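Local coordinates for YghZ aldo-keto reductase (Escherichia coli, PDB 3N6Q), which probably catalyses the NAD(P)H-dependent reduction of aldehydes and ketones to alcohols, as other TIM-barrel aldo-keto reductases do, at residues V132-S137 / L189-P194; E148-L153 / E180-W185; E173-M178 / D210-N215; Y196-R201 / L286-K291. All coordinates share one frame; numbering follows the deposited sequence.

Contact 1 of 4, residues V132-S137 / L189-P194; sequences VDIFYS and LLIHQP
The ring of Tyr136 and the side-chain amide of Gln193 meet with their planes 69° apart, and Gln193 NE2 and Ile191 CG2 reach the phenol end of the ring obliquely. Tyr136 CG is anti to its carbonyl carbon (chi1 -80°), which carries the phenol end across to them. Ile191 CG2 comes within 3.4 Å of Tyr136 OH, while Gln193 CB packs 3.7 Å from Tyr136 CE1. Lys97 adds a cation-pi contact to the same ring. Two residues earlier along the strand the meeting is purely aliphatic: Ile134 CD1 touches Leu190 CD2 at 3.6 Å, crossing at about a right angle. These strands are next-but-one neighbours, with strand 162-168 between them, and their side chains help fill the TIM-barrel interior. With an alanine in place of Tyr136, Ile191 CG2 and Gln193 CB would probably face a gap, and Lys97 would lose its aromatic partner. The chemistry is graded, hydrocarbon around Ile134 giving way to polar groups around Gln193, whose NE2 makes a weak hydrogen bond to Asp61.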
loop_
_atom_site.group_PDB
_atom_site.type_symbol
_atom_site.label_atom_id
_atom_site.label_comp_id
_atom_site.label_asym_id
_atom_site.label_seq_id
_atom_site.Cartn_x
_atom_site.Cartn_y
_atom_site.Cartn_z
ATOM N N VAL B 132 -6.069 -13.914 6.597
ATOM C CA VAL B 132 -7.278 -14.546 7.151
ATOM C C VAL B 132 -8.472 -13.901 6.450
ATOM O O VAL B 132 -8.371 -12.790 5.933
ATOM C CB VAL B 132 -7.434 -14.286 8.691
ATOM C CG1 VAL B 132 -6.437 -15.170 9.480
ATOM C CG2 VAL B 132 -7.416 -12.737 9.074
ATOM N N ASP B 133 -9.597 -14.593 6.396
ATOM C CA ASP B 133 -10.775 -13.937 5.765
ATOM C C ASP B 133 -11.393 -12.885 6.692
ATOM O O ASP B 133 -11.848 -11.836 6.234
ATOM C CB ASP B 133 -11.780 -15.050 5.484
ATOM C CG ASP B 133 -11.186 -16.070 4.539
ATOM O OD1 ASP B 133 -11.212 -15.801 3.324
ATOM O OD2 ASP B 133 -10.631 -17.091 4.985
ATOM N N ILE B 134 -11.360 -13.142 7.995
ATOM C CA ILE B 134 -11.883 -12.135 8.958
ATOM C C ILE B 134 -10.917 -11.961 10.110
ATOM O O ILE B 134 -10.469 -12.950 10.677
ATOM C CB ILE B 134 -13.268 -12.535 9.571
ATOM C CG1 ILE B 134 -14.215 -13.013 8.429
ATOM C CG2 ILE B 134 -13.848 -11.340 10.309
ATOM C CD1 ILE B 134 -15.563 -13.593 8.933
ATOM N N PHE B 135 -10.530 -10.715 10.394
ATOM C CA PHE B 135 -9.704 -10.464 11.570
ATOM C C PHE B 135 -10.556 -9.684 12.566
ATOM O O PHE B 135 -11.155 -8.687 12.177
ATOM C CB PHE B 135 -8.454 -9.665 11.172
ATOM C CG PHE B 135 -7.546 -9.360 12.359
ATOM C CD1 PHE B 135 -7.107 -10.399 13.210
ATOM C CD2 PHE B 135 -7.134 -8.067 12.607
ATOM C CE1 PHE B 135 -6.225 -10.086 14.340
ATOM C CE2 PHE B 135 -6.248 -7.753 13.667
ATOM C CZ PHE B 135 -5.849 -8.731 14.547
ATOM N N TYR B 136 -10.647 -10.125 13.822
ATOM C CA TYR B 136 -11.489 -9.447 14.854
ATOM C C TYR B 136 -10.634 -8.695 15.885
ATOM O O TYR B 136 -9.660 -9.245 16.403
ATOM C CB TYR B 136 -12.156 -10.512 15.706
ATOM C CG TYR B 136 -13.396 -11.141 15.068
ATOM C CD1 TYR B 136 -14.691 -10.671 15.390
ATOM C CD2 TYR B 136 -13.264 -12.287 14.241
ATOM C CE1 TYR B 136 -15.859 -11.343 14.935
ATOM C CE2 TYR B 136 -14.432 -12.942 13.727
ATOM C CZ TYR B 136 -15.717 -12.468 14.101
ATOM O OH TYR B 136 -16.808 -13.156 13.609
ATOM N N SER B 137 -11.169 -7.562 16.381
ATOM C CA SER B 137 -10.915 -7.168 17.752
ATOM C C SER B 137 -11.725 -8.087 18.677
ATOM O O SER B 137 -12.990 -8.068 18.635
ATOM C CB SER B 137 -11.322 -5.677 17.901
ATOM O OG SER B 137 -11.183 -5.351 19.266
ATOM N N LEU B 189 -17.726 -2.589 8.619
ATOM C CA LEU B 189 -17.592 -3.635 9.640
ATOM C C LEU B 189 -18.354 -4.861 9.133
ATOM O O LEU B 189 -19.569 -4.749 8.878
ATOM C CB LEU B 189 -18.198 -3.153 10.961
ATOM C CG LEU B 189 -18.164 -4.233 12.059
ATOM C CD1 LEU B 189 -16.664 -4.661 12.494
ATOM C CD2 LEU B 189 -18.879 -3.694 13.334
ATOM N N LEU B 190 -17.706 -6.034 9.005
ATOM C CA LEU B 190 -18.425 -7.208 8.458
ATOM C C LEU B 190 -19.443 -7.812 9.427
ATOM O O LEU B 190 -20.562 -8.219 9.027
ATOM C CB LEU B 190 -17.440 -8.288 7.979
ATOM C CG LEU B 190 -18.133 -9.565 7.498
ATOM C CD1 LEU B 190 -18.859 -9.337 6.087
ATOM C CD2 LEU B 190 -17.095 -10.721 7.426
ATOM N N ILE B 191 -19.031 -7.953 10.686
ATOM C CA ILE B 191 -19.595 -8.958 11.580
ATOM C C ILE B 191 -19.299 -8.622 13.035
ATOM O O ILE B 191 -18.220 -8.027 13.397
ATOM C CB ILE B 191 -19.122 -10.400 11.174
ATOM C CG1 ILE B 191 -19.900 -11.486 11.882
ATOM C CG2 ILE B 191 -17.577 -10.598 11.483
ATOM C CD1 ILE B 191 -19.642 -12.917 11.163
ATOM N N HIS B 192 -20.246 -9.013 13.903
ATOM C CA HIS B 192 -20.122 -8.889 15.339
ATOM C C HIS B 192 -20.314 -10.299 15.886
ATOM O O HIS B 192 -21.261 -11.034 15.476
ATOM C CB HIS B 192 -21.208 -7.905 15.888
ATOM C CG HIS B 192 -21.073 -7.563 17.351
ATOM N ND1 HIS B 192 -21.107 -8.512 18.355
ATOM C CD2 HIS B 192 -20.919 -6.364 17.977
ATOM C CE1 HIS B 192 -21.006 -7.915 19.528
ATOM N NE2 HIS B 192 -20.863 -6.610 19.321
ATOM N N GLN B 193 -19.406 -10.723 16.762
ATOM C CA GLN B 193 -19.564 -11.970 17.478
ATOM C C GLN B 193 -19.871 -11.755 18.955
ATOM O O GLN B 193 -18.941 -11.594 19.768
ATOM C CB GLN B 193 -18.273 -12.842 17.288
ATOM C CG GLN B 193 -18.319 -14.134 17.998
ATOM C CD GLN B 193 -17.070 -14.990 17.679
ATOM O OE1 GLN B 193 -16.512 -15.597 18.566
ATOM N NE2 GLN B 193 -16.700 -15.087 16.421
ATOM N N PRO B 194 -21.181 -11.807 19.350
ATOM C CA PRO B 194 -21.576 -11.722 20.770
ATOM C C PRO B 194 -21.807 -13.113 21.339
ATOM O O PRO B 194 -22.064 -14.080 20.607
ATOM C CB PRO B 194 -22.907 -10.940 20.706
ATOM C CG PRO B 194 -23.555 -11.518 19.422
ATOM C CD PRO B 194 -22.343 -11.667 18.436
#

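Contact 2 of 4, residues E148-L153 / E180-W185; sequences ETASAL and ELLREW
Two successive outer helices of the TIM barrel, 146-158 and 172-183, lean together where Ala150 CB meets Leu181 CB at 3.7 Å. The small alanine lets the backbones come close, the CA atoms of Ala150 and Leu182 lying 5.9 Å apart. Leu182 uses a single methyl, CD2, which sits 3.6 Å from Ala150 O and 4.1 Å from Leu153 CB. Its CG lies beside the backbone N (chi1 -69°), which carries that methyl across to the opposing helix although CB starts out flanking it. Beyond the end of its helix, Trp185 folds back toward the same neighbour, with NE1 3.9 Å from Ser151 CA. No hydrogen bond spans the two segments, which meet by van der Waals packing. The indole also makes a cation-pi contact with Lys186 of a neighbouring subunit. Inward, Leu153 rests on Phe135 of strand 132-137 and Leu182 on Leu189 just before strand 191-193, while Ala152 turns to Leu116 of helix 113-127.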
loop_
_atom_site.group_PDB
_atom_site.type_symbol
_atom_site.label_atom_id
_atom_site.label_comp_id
_atom_site.label_asym_id
_atom_site.label_seq_id
_atom_site.Cartn_x
_atom_site.Cartn_y
_atom_site.Cartn_z
ATOM N N GLU B 148 -7.579 4.082 17.346
ATOM C CA GLU B 148 -6.320 3.283 17.211
ATOM C C GLU B 148 -6.653 1.833 16.827
ATOM O O GLU B 148 -6.059 1.267 15.916
ATOM C CB GLU B 148 -5.517 3.332 18.511
ATOM C CG GLU B 148 -4.190 2.444 18.384
ATOM C CD GLU B 148 -3.217 2.643 19.552
ATOM O OE1 GLU B 148 -3.313 3.664 20.263
ATOM O OE2 GLU B 148 -2.390 1.742 19.802
ATOM N N THR B 149 -7.584 1.212 17.560
ATOM C CA THR B 149 -8.004 -0.139 17.235
ATOM C C THR B 149 -8.551 -0.194 15.799
ATOM O O THR B 149 -8.163 -1.089 15.020
ATOM C CB THR B 149 -9.044 -0.603 18.248
ATOM O OG1 THR B 149 -8.473 -0.528 19.568
ATOM C CG2 THR B 149 -9.476 -2.051 17.973
ATOM N N ALA B 150 -9.426 0.771 15.420
ATOM C CA ALA B 150 -9.971 0.786 14.039
ATOM C C ALA B 150 -8.919 0.912 12.984
ATOM O O ALA B 150 -9.052 0.318 11.916
ATOM C CB ALA B 150 -11.066 1.888 13.856
ATOM N N SER B 151 -7.931 1.798 13.218
ATOM C CA SER B 151 -6.835 2.034 12.272
ATOM C C SER B 151 -6.035 0.760 12.097
ATOM O O SER B 151 -5.604 0.430 10.985
ATOM C CB SER B 151 -5.842 3.112 12.769
ATOM O OG SER B 151 -4.827 3.313 11.776
ATOM N N ALA B 152 -5.829 0.072 13.209
ATOM C CA ALA B 152 -5.124 -1.258 13.135
ATOM C C ALA B 152 -5.894 -2.257 12.233
ATOM O O ALA B 152 -5.316 -2.922 11.363
ATOM C CB ALA B 152 -4.910 -1.845 14.528
ATOM N N LEU B 153 -7.175 -2.435 12.507
ATOM C CA LEU B 153 -8.002 -3.258 11.619
ATOM C C LEU B 153 -7.906 -2.764 10.170
ATOM O O LEU B 153 -7.780 -3.609 9.258
ATOM C CB LEU B 153 -9.484 -3.250 12.089
ATOM C CG LEU B 153 -9.678 -3.797 13.478
ATOM C CD1 LEU B 153 -11.224 -3.619 13.858
ATOM C CD2 LEU B 153 -9.270 -5.276 13.562
ATOM N N GLU B 180 -18.530 3.681 12.346
ATOM C CA GLU B 180 -18.252 5.017 11.801
ATOM C C GLU B 180 -16.738 5.166 11.554
ATOM O O GLU B 180 -16.314 5.787 10.544
ATOM C CB GLU B 180 -18.742 6.107 12.790
ATOM C CG GLU B 180 -20.296 6.039 12.945
ATOM C CD GLU B 180 -20.893 6.827 14.145
ATOM O OE1 GLU B 180 -20.147 7.306 15.037
ATOM O OE2 GLU B 180 -22.153 6.852 14.262
ATOM N N LEU B 181 -15.946 4.679 12.510
ATOM C CA LEU B 181 -14.467 4.805 12.398
ATOM C C LEU B 181 -13.939 4.030 11.197
ATOM O O LEU B 181 -13.220 4.588 10.347
ATOM C CB LEU B 181 -13.763 4.389 13.702
ATOM C CG LEU B 181 -13.926 5.379 14.866
ATOM C CD1 LEU B 181 -13.342 4.735 16.107
ATOM C CD2 LEU B 181 -13.297 6.795 14.556
ATOM N N LEU B 182 -14.413 2.803 11.014
ATOM C CA LEU B 182 -13.950 2.055 9.871
ATOM C C LEU B 182 -14.475 2.684 8.583
ATOM O O LEU B 182 -13.825 2.596 7.547
ATOM C CB LEU B 182 -14.391 0.602 9.986
ATOM C CG LEU B 182 -13.703 -0.191 11.092
ATOM C CD1 LEU B 182 -14.537 -1.457 11.369
ATOM C CD2 LEU B 182 -12.258 -0.558 10.650
ATOM N N ARG B 183 -15.684 3.276 8.613
ATOM C CA ARG B 183 -16.169 3.929 7.382
ATOM C C ARG B 183 -15.257 5.089 6.939
ATOM O O ARG B 183 -15.149 5.389 5.739
ATOM C CB ARG B 183 -17.607 4.448 7.582
ATOM C CG ARG B 183 -18.113 5.306 6.419
ATOM C CD ARG B 183 -19.533 5.737 6.790
ATOM N NE ARG B 183 -20.368 4.537 6.885
ATOM C CZ ARG B 183 -21.132 4.184 7.918
ATOM N NH1 ARG B 183 -21.236 4.963 9.013
ATOM N NH2 ARG B 183 -21.801 3.026 7.831
ATOM N N GLU B 184 -14.504 5.692 7.874
ATOM C CA GLU B 184 -13.564 6.745 7.434
ATOM C C GLU B 184 -12.464 6.189 6.540
ATOM O O GLU B 184 -11.807 6.957 5.813
ATOM C CB GLU B 184 -12.964 7.504 8.629
ATOM C CG GLU B 184 -14.035 8.206 9.497
ATOM C CD GLU B 184 -13.477 8.766 10.809
ATOM O OE1 GLU B 184 -12.240 8.680 11.024
ATOM O OE2 GLU B 184 -14.275 9.271 11.644
ATOM N N TRP B 185 -12.205 4.870 6.669
ATOM C CA TRP B 185 -11.220 4.151 5.846
ATOM C C TRP B 185 -11.887 3.447 4.662
ATOM O O TRP B 185 -11.239 2.697 3.914
ATOM C CB TRP B 185 -10.542 3.102 6.728
ATOM C CG TRP B 185 -9.688 3.664 7.847
ATOM C CD1 TRP B 185 -9.967 3.674 9.184
ATOM C CD2 TRP B 185 -8.354 4.151 7.709
ATOM N NE1 TRP B 185 -8.917 4.232 9.877
ATOM C CE2 TRP B 185 -7.909 4.520 8.981
ATOM C CE3 TRP B 185 -7.530 4.368 6.608
ATOM C CZ2 TRP B 185 -6.635 5.038 9.204
ATOM C CZ3 TRP B 185 -6.269 4.942 6.818
ATOM C CH2 TRP B 185 -5.845 5.275 8.101
#

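Contact 3 of 4, residues E173-M178 / D210-N215; sequences ERTQKM and DTLQNN
Thr175 and Thr211 meet between two helices of the TIM-barrel outer layer, 172-183 and 208-214, which run in nearly the same direction: the axes of the short segments lie 19° apart in direction and approach to 9.8 Å. The contact has two characters. On its tight, barrel-facing side Thr175 CG2 touches Thr211 CG2 at 4.0 Å and Leu212 CD2 at 3.9 Å, and both Thr175 and Leu212 also rest on His192 of strand 191-193. The hydroxyl of Thr175 bonds instead to Ser171 O, just before the helix, leaving CG2 to meet the neighbouring helix.

The other side is looser, polar and hydrated. Gln176 is bent at chi2 (77°), which brings its amide round to Asn215. Asn215 ND2 donates to Gln176 OE1 over 2.9 Å in a fairly straight bond (165°), the donor standing well above the carbonyl plane, and gives a second bond of 3.0 Å to Thr211 O. A leucine in place of Asn215 would probably leave Gln176 OE1 without its cross-helix donor and let the glutamine amide turn. A water donates to Gln176 OE1 at 2.8 Å and also bonds to Thr211 OG1. Gln176 NE2 is shared between Glu180 OE2 and a second water, which accepts from Gln176 NE2 at 2.7 Å and donates to Asn215 OD1 at 2.6 Å.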
loop_
_atom_site.group_PDB
_atom_site.type_symbol
_atom_site.label_atom_id
_atom_site.label_comp_id
_atom_site.label_asym_id
_atom_site.label_seq_id
_atom_site.Cartn_x
_atom_site.Cartn_y
_atom_site.Cartn_z
ATOM N N GLU B 173 -23.268 0.990 21.515
ATOM C CA GLU B 173 -22.702 2.320 21.303
ATOM C C GLU B 173 -21.269 2.174 20.740
ATOM O O GLU B 173 -20.902 2.875 19.797
ATOM C CB GLU B 173 -22.647 3.041 22.657
ATOM C CG GLU B 173 -24.050 3.285 23.310
ATOM C CD GLU B 173 -24.795 2.008 23.850
ATOM O OE1 GLU B 173 -24.161 0.977 24.274
ATOM O OE2 GLU B 173 -26.060 2.090 23.883
ATOM N N ARG B 174 -20.471 1.287 21.350
ATOM C CA ARG B 174 -19.096 1.030 20.829
ATOM C C ARG B 174 -19.099 0.422 19.397
ATOM O O ARG B 174 -18.301 0.819 18.530
ATOM C CB ARG B 174 -18.299 0.185 21.787
ATOM C CG ARG B 174 -17.892 0.964 23.045
ATOM C CD ARG B 174 -17.140 0.089 24.047
ATOM N NE ARG B 174 -16.669 0.862 25.211
ATOM C CZ ARG B 174 -15.498 1.525 25.277
ATOM N NH1 ARG B 174 -14.742 1.699 24.189
ATOM N NH2 ARG B 174 -15.143 2.122 26.425
ATOM N N THR B 175 -20.029 -0.508 19.139
ATOM C CA THR B 175 -20.240 -1.027 17.786
ATOM C C THR B 175 -20.532 0.066 16.796
ATOM O O THR B 175 -19.929 0.176 15.711
ATOM C CB THR B 175 -21.371 -2.086 17.769
ATOM O OG1 THR B 175 -20.999 -3.151 18.652
ATOM C CG2 THR B 175 -21.599 -2.619 16.359
ATOM N N GLN B 176 -21.449 0.955 17.173
ATOM C CA GLN B 176 -21.742 2.046 16.279
ATOM C C GLN B 176 -20.519 2.957 16.003
ATOM O O GLN B 176 -20.304 3.381 14.854
ATOM C CB GLN B 176 -22.933 2.868 16.820
ATOM C CG GLN B 176 -23.218 4.133 16.001
ATOM C CD GLN B 176 -23.931 3.789 14.742
ATOM O OE1 GLN B 176 -24.793 2.910 14.737
ATOM N NE2 GLN B 176 -23.643 4.526 13.663
ATOM N N LYS B 177 -19.745 3.235 17.047
ATOM C CA LYS B 177 -18.538 4.024 16.864
ATOM C C LYS B 177 -17.565 3.291 15.902
ATOM O O LYS B 177 -16.944 3.919 15.039
ATOM C CB LYS B 177 -17.883 4.294 18.233
ATOM C CG LYS B 177 -16.651 5.233 18.141
ATOM C CD LYS B 177 -16.983 6.498 17.336
ATOM C CE LYS B 177 -15.967 7.592 17.654
ATOM N NZ LYS B 177 -16.218 8.836 16.867
ATOM N N MET B 178 -17.382 1.989 16.100
ATOM C CA MET B 178 -16.395 1.268 15.236
ATOM C C MET B 178 -16.849 1.299 13.797
ATOM O O MET B 178 -16.055 1.389 12.860
ATOM C CB MET B 178 -16.196 -0.195 15.686
ATOM C CG MET B 178 -15.612 -0.356 17.096
ATOM S SD MET B 178 -13.817 0.195 17.047
ATOM C CE MET B 178 -13.413 -0.698 15.517
ATOM N N ASP B 210 -30.520 -4.090 16.997
ATOM C CA ASP B 210 -30.975 -2.890 16.240
ATOM C C ASP B 210 -29.709 -2.301 15.550
ATOM O O ASP B 210 -29.749 -1.931 14.391
ATOM C CB ASP B 210 -31.536 -1.763 17.185
ATOM C CG ASP B 210 -32.824 -2.160 17.960
ATOM O OD1 ASP B 210 -33.653 -2.797 17.312
ATOM O OD2 ASP B 210 -32.993 -1.822 19.210
ATOM N N THR B 211 -28.639 -2.093 16.323
ATOM C CA THR B 211 -27.380 -1.497 15.801
ATOM C C THR B 211 -26.866 -2.325 14.591
ATOM O O THR B 211 -26.524 -1.763 13.532
ATOM C CB THR B 211 -26.331 -1.400 16.918
ATOM O OG1 THR B 211 -26.875 -0.619 17.992
ATOM C CG2 THR B 211 -25.057 -0.667 16.425
ATOM N N LEU B 212 -26.870 -3.646 14.713
ATOM C CA LEU B 212 -26.307 -4.511 13.642
ATOM C C LEU B 212 -27.163 -4.392 12.380
ATOM O O LEU B 212 -26.672 -4.141 11.266
ATOM C CB LEU B 212 -26.192 -5.989 14.099
ATOM C CG LEU B 212 -25.301 -6.223 15.341
ATOM C CD1 LEU B 212 -25.133 -7.729 15.545
ATOM C CD2 LEU B 212 -23.871 -5.515 15.128
ATOM N N GLN B 213 -28.484 -4.472 12.554
ATOM C CA GLN B 213 -29.362 -4.292 11.393
ATOM C C GLN B 213 -29.235 -2.925 10.716
ATOM O O GLN B 213 -29.174 -2.862 9.483
ATOM C CB GLN B 213 -30.842 -4.508 11.768
ATOM C CG GLN B 213 -31.777 -4.588 10.518
ATOM C CD GLN B 213 -33.188 -5.026 10.896
ATOM O OE1 GLN B 213 -33.713 -6.001 10.336
ATOM N NE2 GLN B 213 -33.749 -4.399 11.939
ATOM N N ASN B 214 -29.246 -1.852 11.492
ATOM C CA ASN B 214 -29.165 -0.490 10.961
ATOM C C ASN B 214 -27.893 -0.265 10.155
ATOM O O ASN B 214 -27.840 0.595 9.273
ATOM C CB ASN B 214 -29.271 0.540 12.101
ATOM C CG ASN B 214 -30.697 0.601 12.707
ATOM O OD1 ASN B 214 -31.636 0.020 12.163
ATOM N ND2 ASN B 214 -30.810 1.177 13.892
ATOM N N ASN B 215 -26.853 -1.064 10.420
ATOM C CA ASN B 215 -25.561 -0.786 9.802
ATOM C C ASN B 215 -25.117 -1.920 8.890
ATOM O O ASN B 215 -23.954 -1.974 8.472
ATOM C CB ASN B 215 -24.499 -0.608 10.895
ATOM C CG ASN B 215 -24.613 0.702 11.579
ATOM O OD1 ASN B 215 -24.312 1.745 10.995
ATOM N ND2 ASN B 215 -24.957 0.673 12.830
HETATM O O HOH W 1 -26.498 2.377 16.954
HETATM O O HOH W 2 -25.097 4.230 11.425
#

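Contact 4 of 4, residues Y196-R201 / L286-K291; sequences YNLLNR and LSWLLK
Leu198 CD2 lies over the five-membered ring of Trp288, 3.3 Å from its centroid and 9° off the normal, a CH-pi contact. On the opposite face of the indole Lys291 NZ stands 3.4 Å above the plane. A second CH-pi contact places Leu289 CD2 over the Tyr196 ring, 3.7 Å from the centroid. Trp288 CZ2 lies over the centre of the Arg201 guanidinium, 3.4 Å from Arg201 CZ, with the planes 49° apart. Trp288 CG is anti to its backbone N (chi1 -174°), which swings the indole toward the loop. In the next shell, Arg201 NE donates to Leu198 O at 3.0 Å and Lys291 NZ bonds to Trp288 O at 3.0 Å, while Asn197 OD1 accepts from Leu199 N in an Asx turn that shapes the loop after strand 191-193. The indole takes hydrocarbon on one face and an ammonium on the other. Asp329, salt-bridged to Arg201 NH2, and Trp288 O are likely to ease the proximity of the like charges of Arg201 and Lys291.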
loop_
_atom_site.group_PDB
_atom_site.type_symbol
_atom_site.label_atom_id
_atom_site.label_comp_id
_atom_site.label_asym_id
_atom_site.label_seq_id
_atom_site.Cartn_x
_atom_site.Cartn_y
_atom_site.Cartn_z
ATOM N N TYR B 196 -24.507 -15.314 22.788
ATOM C CA TYR B 196 -25.969 -15.179 22.517
ATOM C C TYR B 196 -26.578 -16.569 22.480
ATOM O O TYR B 196 -26.092 -17.446 21.775
ATOM C CB TYR B 196 -26.149 -14.506 21.149
ATOM C CG TYR B 196 -27.596 -14.149 20.844
ATOM C CD1 TYR B 196 -28.539 -14.054 21.869
ATOM C CD2 TYR B 196 -28.014 -14.012 19.530
ATOM C CE1 TYR B 196 -29.877 -13.655 21.579
ATOM C CE2 TYR B 196 -29.353 -13.700 19.234
ATOM C CZ TYR B 196 -30.249 -13.491 20.255
ATOM O OH TYR B 196 -31.573 -13.146 19.944
ATOM N N ASN B 197 -27.561 -16.825 23.346
ATOM C CA ASN B 197 -28.233 -18.109 23.337
ATOM C C ASN B 197 -29.573 -17.942 24.066
ATOM O O ASN B 197 -29.938 -16.838 24.523
ATOM C CB ASN B 197 -27.371 -19.196 24.043
ATOM C CG ASN B 197 -26.892 -18.780 25.453
ATOM O OD1 ASN B 197 -27.685 -18.625 26.373
ATOM N ND2 ASN B 197 -25.564 -18.669 25.627
ATOM N N LEU B 198 -30.240 -19.063 24.294
ATOM C CA LEU B 198 -31.573 -18.977 24.869
ATOM C C LEU B 198 -31.558 -18.351 26.258
ATOM O O LEU B 198 -32.509 -17.671 26.632
ATOM C CB LEU B 198 -32.190 -20.377 24.948
ATOM C CG LEU B 198 -33.166 -20.785 23.862
ATOM C CD1 LEU B 198 -33.601 -22.201 24.231
ATOM C CD2 LEU B 198 -34.392 -19.887 23.865
ATOM N N LEU B 199 -30.464 -18.539 26.994
ATOM C CA LEU B 199 -30.366 -18.126 28.382
ATOM C C LEU B 199 -29.677 -16.783 28.512
ATOM O O LEU B 199 -29.560 -16.268 29.605
ATOM C CB LEU B 199 -29.571 -19.154 29.209
ATOM C CG LEU B 199 -30.133 -20.566 29.002
ATOM C CD1 LEU B 199 -29.427 -21.473 29.970
ATOM C CD2 LEU B 199 -31.644 -20.550 29.269
ATOM N N ASN B 200 -29.160 -16.254 27.406
ATOM C CA ASN B 200 -28.365 -15.027 27.488
ATOM C C ASN B 200 -28.742 -14.064 26.381
ATOM O O ASN B 200 -28.278 -14.193 25.228
ATOM C CB ASN B 200 -26.853 -15.312 27.496
ATOM C CG ASN B 200 -26.043 -14.028 27.618
ATOM O OD1 ASN B 200 -26.609 -12.932 27.670
ATOM N ND2 ASN B 200 -24.748 -14.150 27.598
ATOM N N ARG B 201 -29.677 -13.167 26.689
ATOM C CA ARG B 201 -30.237 -12.307 25.657
ATOM C C ARG B 201 -29.840 -10.859 25.774
ATOM O O ARG B 201 -30.525 -10.008 25.257
ATOM C CB ARG B 201 -31.763 -12.430 25.554
ATOM C CG ARG B 201 -32.123 -13.906 25.462
ATOM C CD ARG B 201 -33.404 -14.095 24.830
ATOM N NE ARG B 201 -33.900 -15.369 25.249
ATOM C CZ ARG B 201 -35.177 -15.673 25.205
ATOM N NH1 ARG B 201 -36.029 -14.747 24.735
ATOM N NH2 ARG B 201 -35.571 -16.888 25.600
ATOM N N LEU B 286 -30.253 -24.265 19.002
ATOM C CA LEU B 286 -29.735 -23.757 17.765
ATOM C C LEU B 286 -30.830 -23.256 16.811
ATOM O O LEU B 286 -30.684 -22.206 16.187
ATOM C CB LEU B 286 -28.881 -24.802 17.055
ATOM C CG LEU B 286 -27.684 -25.278 17.889
ATOM C CD1 LEU B 286 -26.950 -26.444 17.091
ATOM C CD2 LEU B 286 -26.764 -24.084 18.243
ATOM N N SER B 287 -31.932 -23.994 16.723
ATOM C CA SER B 287 -33.028 -23.568 15.835
ATOM C C SER B 287 -33.573 -22.228 16.311
ATOM O O SER B 287 -33.902 -21.368 15.529
ATOM C CB SER B 287 -34.150 -24.629 15.879
ATOM O OG SER B 287 -33.709 -25.829 15.238
ATOM N N TRP B 288 -33.657 -22.075 17.620
ATOM C CA TRP B 288 -34.157 -20.836 18.200
ATOM C C TRP B 288 -33.355 -19.618 17.813
ATOM O O TRP B 288 -33.891 -18.586 17.473
ATOM C CB TRP B 288 -34.270 -20.976 19.712
ATOM C CG TRP B 288 -34.920 -19.780 20.367
ATOM C CD1 TRP B 288 -36.261 -19.642 20.743
ATOM C CD2 TRP B 288 -34.246 -18.590 20.811
ATOM N NE1 TRP B 288 -36.439 -18.384 21.357
ATOM C CE2 TRP B 288 -35.229 -17.722 21.377
ATOM C CE3 TRP B 288 -32.911 -18.149 20.744
ATOM C CZ2 TRP B 288 -34.894 -16.481 21.929
ATOM C CZ3 TRP B 288 -32.588 -16.900 21.253
ATOM C CH2 TRP B 288 -33.581 -16.064 21.834
ATOM N N LEU B 289 -32.025 -19.740 17.840
ATOM C CA LEU B 289 -31.197 -18.640 17.349
ATOM C C LEU B 289 -31.429 -18.371 15.879
ATOM O O LEU B 289 -31.423 -17.213 15.451
ATOM C CB LEU B 289 -29.694 -18.979 17.627
ATOM C CG LEU B 289 -29.336 -18.870 19.121
ATOM C CD1 LEU B 289 -27.968 -19.599 19.424
ATOM C CD2 LEU B 289 -29.181 -17.344 19.493
ATOM N N LEU B 290 -31.579 -19.429 15.095
ATOM C CA LEU B 290 -31.634 -19.348 13.634
ATOM C C LEU B 290 -33.111 -19.178 13.097
ATOM O O LEU B 290 -33.363 -19.327 11.888
ATOM C CB LEU B 290 -31.121 -20.643 13.041
ATOM C CG LEU B 290 -29.577 -20.781 13.163
ATOM C CD1 LEU B 290 -29.123 -22.136 12.691
ATOM C CD2 LEU B 290 -28.844 -19.612 12.413
ATOM N N LYS B 291 -34.033 -18.870 14.003
ATOM C CA LYS B 291 -35.482 -18.896 13.683
ATOM C C LYS B 291 -35.884 -17.747 12.783
ATOM O O LYS B 291 -36.989 -17.747 12.189
ATOM C CB LYS B 291 -36.308 -18.797 14.970
ATOM C CG LYS B 291 -36.197 -17.438 15.709
ATOM C CD LYS B 291 -36.881 -17.556 17.142
ATOM C CE LYS B 291 -36.696 -16.328 18.035
ATOM N NZ LYS B 291 -35.227 -16.085 18.402
#

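Overall arrangement
The four contacts show how a TIM barrel is assembled from its inside outward. Contact 1 joins two barrel strands through side chains that point into the interior, and contacts 2 and 3, whose centres lie 14 Å apart, share helix 172-183 in the outer layer. Contact 1 touches both, 13 Å from contact 2 and 14 Å from contact 3 between centres. Along the chain contact 2 is nested within contact 1, while contact 3 crosses both. Contact 4 is farthest from contact 2, about 30 Å between centres; it approaches contact 3 to about 8 Å between nearest atoms and crosses it along the chain. Its loop, just past 189-194, packs on helix 281-289, far later in sequence.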